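PDB 2PP0: L-talarate/Galactarate Dehydratase, which catalyses the magnesium-dependent dehydration of L-talarate and galactarate to 5-keto-4-deoxy-D-glucarate, and interconverts the two acid sugars by epimerization. Local coordinates for residues B[24-29]-B[69-74]; B[30-35]-B[391-396]. All blocks are in the same frame, centred on the assembly; numbering follows the deposited sequence.

Both contacts use strand 28-40 of the antiparallel sheet in the N-terminal domain, away from the active site. Interaction 1 lies where the strand begins and joins the chain leading into it to the turn between strands 57-69 and 74-81; interaction 2 follows directly, pairing the strand with the C-terminal strand 388-395 along its other edge. Both are partly buried. Around Asp26, interaction 1 is polar and loop-like, with carboxylate, hydroxyl and guanidinium groups; interaction 2 is a regular ladder with an apolar face toward helix 86-96 and a polar face carrying Trp30, Lys32 and Glu393. They meet where Glu29 O approaches Lys396 N at 2.9 Å, a probable hydrogen bond.

Interaction 1 of 2, residues B[24-29]-B[69-74]; sequences TGDRIE and SRDGFE
With CG of Asp26 trans to its backbone N (chi1 -159°), the carboxylate reaches toward the loop 69-74, where Ser69 OG, lying between its backbone N and carbonyl carbon (chi1 68°), meets it. The hydroxyl donates to Asp26 OD2 at 2.7 Å on the syn side, and itself accepts from Phe73 N, so one oxygen ties the carboxylate to the residue just after the turn. Asp26 OD1 takes two backbone N-H groups from opposite faces of its plane: Asp71 N at 3.0 Å, and its own neighbour Arg27 N. OD2 also lies at the edge of the Phe73 ring, 3.3 Å from CD2, and forms a salt bridge with Arg146 of helix 127-146, which in turn makes a cation-pi contact with Phe73.

Residues 69-72 form a type I beta turn at the end of a beta hairpin. It is fastened to the incoming chain by Arg70 N, which donates to Arg27 O at 2.7 Å, nearly straight. One residue further, Ile28 and Ser69 form an antiparallel non-hydrogen-bonded pair, where strands 28-40 and 57-69 begin to pair.

Arg70 folds back at chi3 and grips Asp71 side-on in a salt bridge, NE to OD1 at 2.9 Å and NH2 to OD2. Its NH2 end comes within 3.0 Å of Gly25 O, and Arg27 CG lies over one face of the guanidinium. The Glu29 carboxylate crosses the base of this side chain, with OE2 3.3 Å from Arg70 CB.

The turn is thus held by hydrogen bonds to Asp26 and Arg27 O. The Asp26 and Asp71 carboxylates stack with planes 15° apart, OD1 of the former 3.3 Å from OD2 of the latter, a like-charge approach probably made tolerable by Arg70 on Asp71 and by Arg146 and the donated N-H and O-H groups on Asp26.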
loop_
_atom_site.group_PDB
_atom_site.type_symbol
_atom_site.label_atom_id
_atom_site.label_comp_id
_atom_site.label_asym_id
_atom_site.label_seq_id
_atom_site.Cartn_x
_atom_site.Cartn_y
_atom_site.Cartn_z
ATOM N N THR B 24 -2.751 10.327 22.341
ATOM C CA THR B 24 -2.991 8.984 22.869
ATOM C C THR B 24 -2.154 7.855 22.275
ATOM O O THR B 24 -2.056 6.779 22.867
ATOM C CB THR B 24 -4.481 8.596 22.717
ATOM O OG1 THR B 24 -4.827 8.541 21.324
ATOM C CG2 THR B 24 -5.367 9.622 23.405
ATOM N N GLY B 25 -1.551 8.086 21.114
ATOM C CA GLY B 25 -0.758 7.048 20.475
ATOM C C GLY B 25 0.402 6.478 21.278
ATOM O O GLY B 25 0.953 7.138 22.159
ATOM N N ASP B 26 0.770 5.238 20.957
ATOM C CA ASP B 26 1.869 4.548 21.617
ATOM C C ASP B 26 3.172 5.293 21.312
ATOM O O ASP B 26 3.207 6.175 20.449
ATOM C CB ASP B 26 1.955 3.103 21.109
ATOM C CG ASP B 26 2.700 2.189 22.065
ATOM O OD1 ASP B 26 3.286 2.708 23.041
ATOM O OD2 ASP B 26 2.703 0.953 21.840
ATOM N N ARG B 27 4.240 4.934 22.016
ATOM C CA ARG B 27 5.532 5.580 21.835
ATOM C C ARG B 27 6.685 4.596 21.977
ATOM O O ARG B 27 6.661 3.718 22.837
ATOM C CB ARG B 27 5.701 6.697 22.871
ATOM C CG ARG B 27 4.772 7.881 22.686
ATOM C CD ARG B 27 5.171 8.700 21.471
ATOM N NE ARG B 27 4.422 9.951 21.383
ATOM C CZ ARG B 27 3.164 10.047 20.963
ATOM N NH1 ARG B 27 2.500 8.962 20.583
ATOM N NH2 ARG B 27 2.573 11.235 20.916
ATOM N N ILE B 28 7.699 4.737 21.130
ATOM C CA ILE B 28 8.857 3.857 21.213
ATOM C C ILE B 28 9.689 4.325 22.411
ATOM O O ILE B 28 9.895 5.525 22.591
ATOM C CB ILE B 28 9.721 3.929 19.918
ATOM C CG1 ILE B 28 8.928 3.355 18.733
ATOM C CG2 ILE B 28 11.024 3.150 20.115
ATOM C CD1 ILE B 28 9.601 3.525 17.372
ATOM N N GLU B 29 10.160 3.392 23.235
ATOM C CA GLU B 29 10.956 3.779 24.396
ATOM C C GLU B 29 12.279 3.036 24.507
ATOM O O GLU B 29 13.121 3.399 25.323
ATOM C CB GLU B 29 10.159 3.563 25.694
ATOM C CG GLU B 29 8.828 4.303 25.743
ATOM C CD GLU B 29 8.224 4.320 27.136
ATOM O OE1 GLU B 29 8.340 3.295 27.841
ATOM O OE2 GLU B 29 7.625 5.353 27.514
ATOM N N SER B 69 7.702 -0.725 22.814
ATOM C CA SER B 69 6.914 0.487 23.012
ATOM C C SER B 69 6.442 0.677 24.454
ATOM O O SER B 69 6.426 -0.259 25.256
ATOM C CB SER B 69 5.689 0.466 22.095
ATOM O OG SER B 69 4.787 -0.548 22.508
ATOM N N ARG B 70 6.050 1.906 24.763
ATOM C CA ARG B 70 5.558 2.259 26.079
ATOM C C ARG B 70 4.390 1.356 26.485
ATOM O O ARG B 70 4.335 0.875 27.614
ATOM C CB ARG B 70 5.089 3.714 26.070
ATOM C CG ARG B 70 4.461 4.190 27.370
ATOM C CD ARG B 70 3.669 5.453 27.112
ATOM N NE ARG B 70 2.542 5.186 26.222
ATOM C CZ ARG B 70 1.812 6.127 25.633
ATOM N NH1 ARG B 70 2.091 7.406 25.839
ATOM N NH2 ARG B 70 0.804 5.791 24.840
ATOM N N ASP B 71 3.468 1.113 25.558
ATOM C CA ASP B 71 2.299 0.297 25.863
ATOM C C ASP B 71 2.498 -1.212 25.835
ATOM O O ASP B 71 1.531 -1.968 25.734
ATOM C CB ASP B 71 1.127 0.701 24.963
ATOM C CG ASP B 71 0.738 2.160 25.149
ATOM O OD1 ASP B 71 1.009 2.707 26.241
ATOM O OD2 ASP B 71 0.159 2.763 24.218
ATOM N N GLY B 72 3.751 -1.646 25.914
ATOM C CA GLY B 72 4.043 -3.069 25.968
ATOM C C GLY B 72 4.188 -3.887 24.704
ATOM O O GLY B 72 4.255 -5.119 24.772
ATOM N N PHE B 73 4.243 -3.234 23.550
ATOM C CA PHE B 73 4.389 -3.968 22.302
ATOM C C PHE B 73 5.859 -4.199 21.984
ATOM O O PHE B 73 6.736 -3.468 22.444
ATOM C CB PHE B 73 3.680 -3.222 21.168
ATOM C CG PHE B 73 2.177 -3.219 21.306
ATOM C CD1 PHE B 73 1.439 -4.351 20.995
ATOM C CD2 PHE B 73 1.511 -2.101 21.800
ATOM C CE1 PHE B 73 0.058 -4.374 21.171
ATOM C CE2 PHE B 73 0.126 -2.115 21.981
ATOM C CZ PHE B 73 -0.596 -3.256 21.665
ATOM N N GLU B 74 6.120 -5.233 21.202
ATOM C CA GLU B 74 7.480 -5.588 20.851
ATOM C C GLU B 74 7.571 -5.945 19.369
ATOM O O GLU B 74 6.641 -6.508 18.797
ATOM C CB GLU B 74 7.911 -6.751 21.755
ATOM C CG GLU B 74 8.968 -7.682 21.222
ATOM C CD GLU B 74 8.423 -8.681 20.222
ATOM O OE1 GLU B 74 7.352 -9.280 20.475
ATOM O OE2 GLU B 74 9.078 -8.876 19.180
#

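Interaction 2 of 2, residues B[30-35]-B[391-396]; sequences WVKLSL and TCEFGK
Trp30 turns the N-H edge of its indole toward the carboxylate of Glu393, across an antiparallel pair of strands in the sheet of the enolase-superfamily N-terminal domain, to which the C-terminal strand 388-395 returns as an edge. Ring and carboxylate planes stand 80° apart: NE1 donates to Glu393 OE1 at 3.1 Å in the indole plane but from above the carboxylate plane. Arg397 forms a salt bridge with the same oxygen.

On this face Lys32 runs fully extended across Glu393, CG to CG 3.6 Å, so that aliphatic parts touch while the charged ends stay 4.4 Å apart (NZ to OE2). Arg385 brings a second positive charge close to that amine.

The opposite face is apolar. Phe394 turns its ring edge to Val31 O, and its CE2 meets Leu33 CD1 obliquely at 4.1 Å; Cys392 SG packs on Leu33 CB at 3.9 Å. Helix 86-96 and the residues just after it cover this side, through Ala93 and Ala97 on Leu33 and Tyr90 on Cys392.

Paired backbone bonds link Val31 with Phe394 and Leu33 with Cys392. Leu33 O accepts a second bond besides that from Cys392 N: Thr391 OG1, trans to its own backbone N (chi1 -174°), donates to it at 2.9 Å, tilted 32° from the carbonyl plane.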
loop_
_atom_site.group_PDB
_atom_site.type_symbol
_atom_site.label_atom_id
_atom_site.label_comp_id
_atom_site.label_asym_id
_atom_site.label_seq_id
_atom_site.Cartn_x
_atom_site.Cartn_y
_atom_site.Cartn_z
ATOM N N TRP B 30 12.466 2.010 23.686
ATOM C CA TRP B 30 13.690 1.220 23.741
ATOM C C TRP B 30 13.986 0.531 22.415
ATOM O O TRP B 30 13.077 0.030 21.750
ATOM C CB TRP B 30 13.553 0.156 24.829
ATOM C CG TRP B 30 14.762 -0.696 25.039
ATOM C CD1 TRP B 30 15.870 -0.382 25.775
ATOM C CD2 TRP B 30 14.967 -2.032 24.556
ATOM N NE1 TRP B 30 16.745 -1.440 25.785
ATOM C CE2 TRP B 30 16.216 -2.465 25.045
ATOM C CE3 TRP B 30 14.213 -2.904 23.759
ATOM C CZ2 TRP B 30 16.731 -3.735 24.768
ATOM C CZ3 TRP B 30 14.726 -4.168 23.483
ATOM C CH2 TRP B 30 15.975 -4.570 23.987
ATOM N N VAL B 31 15.267 0.501 22.049
ATOM C CA VAL B 31 15.713 -0.134 20.814
ATOM C C VAL B 31 17.040 -0.842 21.039
ATOM O O VAL B 31 17.933 -0.294 21.681
ATOM C CB VAL B 31 15.955 0.891 19.685
ATOM C CG1 VAL B 31 16.283 0.152 18.393
ATOM C CG2 VAL B 31 14.759 1.788 19.511
ATOM N N LYS B 32 17.167 -2.054 20.508
ATOM C CA LYS B 32 18.409 -2.809 20.622
ATOM C C LYS B 32 18.849 -3.310 19.254
ATOM O O LYS B 32 18.094 -3.997 18.563
ATOM C CB LYS B 32 18.259 -4.015 21.546
ATOM C CG LYS B 32 19.551 -4.810 21.681
ATOM C CD LYS B 32 19.370 -6.040 22.548
ATOM C CE LYS B 32 20.669 -6.811 22.659
ATOM N NZ LYS B 32 20.479 -8.086 23.386
ATOM N N LEU B 33 20.073 -2.965 18.867
ATOM C CA LEU B 33 20.612 -3.395 17.584
ATOM C C LEU B 33 21.700 -4.424 17.829
ATOM O O LEU B 33 22.457 -4.320 18.796
ATOM C CB LEU B 33 21.195 -2.201 16.826
ATOM C CG LEU B 33 20.267 -1.001 16.600
ATOM C CD1 LEU B 33 21.032 0.099 15.880
ATOM C CD2 LEU B 33 19.046 -1.424 15.789
ATOM N N SER B 34 21.773 -5.423 16.960
ATOM C CA SER B 34 22.778 -6.464 17.088
ATOM C C SER B 34 23.423 -6.792 15.750
ATOM O O SER B 34 22.769 -6.746 14.704
ATOM C CB SER B 34 22.156 -7.746 17.656
ATOM O OG SER B 34 21.649 -7.547 18.965
ATOM N N LEU B 35 24.717 -7.096 15.790
ATOM C CA LEU B 35 25.449 -7.497 14.598
ATOM C C LEU B 35 25.932 -8.900 14.905
ATOM O O LEU B 35 26.758 -9.100 15.798
ATOM C CB LEU B 35 26.655 -6.590 14.330
ATOM C CG LEU B 35 27.550 -7.106 13.193
ATOM C CD1 LEU B 35 26.720 -7.249 11.920
ATOM C CD2 LEU B 35 28.734 -6.154 12.965
ATOM N N THR B 391 26.644 -5.161 19.833
ATOM C CA THR B 391 25.274 -4.799 20.183
ATOM C C THR B 391 25.274 -3.441 20.871
ATOM O O THR B 391 26.302 -3.004 21.391
ATOM C CB THR B 391 24.626 -5.857 21.112
ATOM O OG1 THR B 391 23.244 -5.531 21.310
ATOM C CG2 THR B 391 25.326 -5.894 22.462
ATOM N N CYS B 392 24.132 -2.763 20.839
ATOM C CA CYS B 392 23.983 -1.463 21.483
ATOM C C CYS B 392 22.508 -1.232 21.791
ATOM O O CYS B 392 21.638 -1.812 21.148
ATOM C CB CYS B 392 24.520 -0.337 20.591
ATOM S SG CYS B 392 23.749 -0.183 18.963
ATOM N N GLU B 393 22.231 -0.392 22.782
ATOM C CA GLU B 393 20.854 -0.116 23.166
ATOM C C GLU B 393 20.588 1.365 23.359
ATOM O O GLU B 393 21.497 2.144 23.662
ATOM C CB GLU B 393 20.512 -0.886 24.445
ATOM C CG GLU B 393 20.492 -2.389 24.243
ATOM C CD GLU B 393 20.246 -3.150 25.528
ATOM O OE1 GLU B 393 19.530 -2.620 26.401
ATOM O OE2 GLU B 393 20.753 -4.283 25.655
ATOM N N PHE B 394 19.328 1.746 23.179
ATOM C CA PHE B 394 18.899 3.127 23.310
ATOM C C PHE B 394 17.610 3.152 24.125
ATOM O O PHE B 394 16.784 2.248 24.013
ATOM C CB PHE B 394 18.641 3.718 21.919
ATOM C CG PHE B 394 19.799 3.556 20.970
ATOM C CD1 PHE B 394 20.751 4.562 20.833
ATOM C CD2 PHE B 394 19.960 2.377 20.248
ATOM C CE1 PHE B 394 21.852 4.394 19.988
ATOM C CE2 PHE B 394 21.054 2.198 19.403
ATOM C CZ PHE B 394 22.001 3.210 19.274
ATOM N N GLY B 395 17.442 4.183 24.942
ATOM C CA GLY B 395 16.241 4.293 25.745
ATOM C C GLY B 395 16.254 3.400 26.967
ATOM O O GLY B 395 17.314 3.061 27.495
ATOM N N LYS B 396 15.065 3.005 27.411
ATOM C CA LYS B 396 14.934 2.164 28.595
ATOM C C LYS B 396 13.776 1.192 28.425
ATOM O O LYS B 396 12.659 1.601 28.106
ATOM C CB LYS B 396 14.693 3.049 29.820
ATOM C CG LYS B 396 14.618 2.302 31.144
ATOM C CD LYS B 396 14.343 3.258 32.298
ATOM C CE LYS B 396 14.477 2.560 33.645
ATOM N NZ LYS B 396 13.577 1.377 33.755
#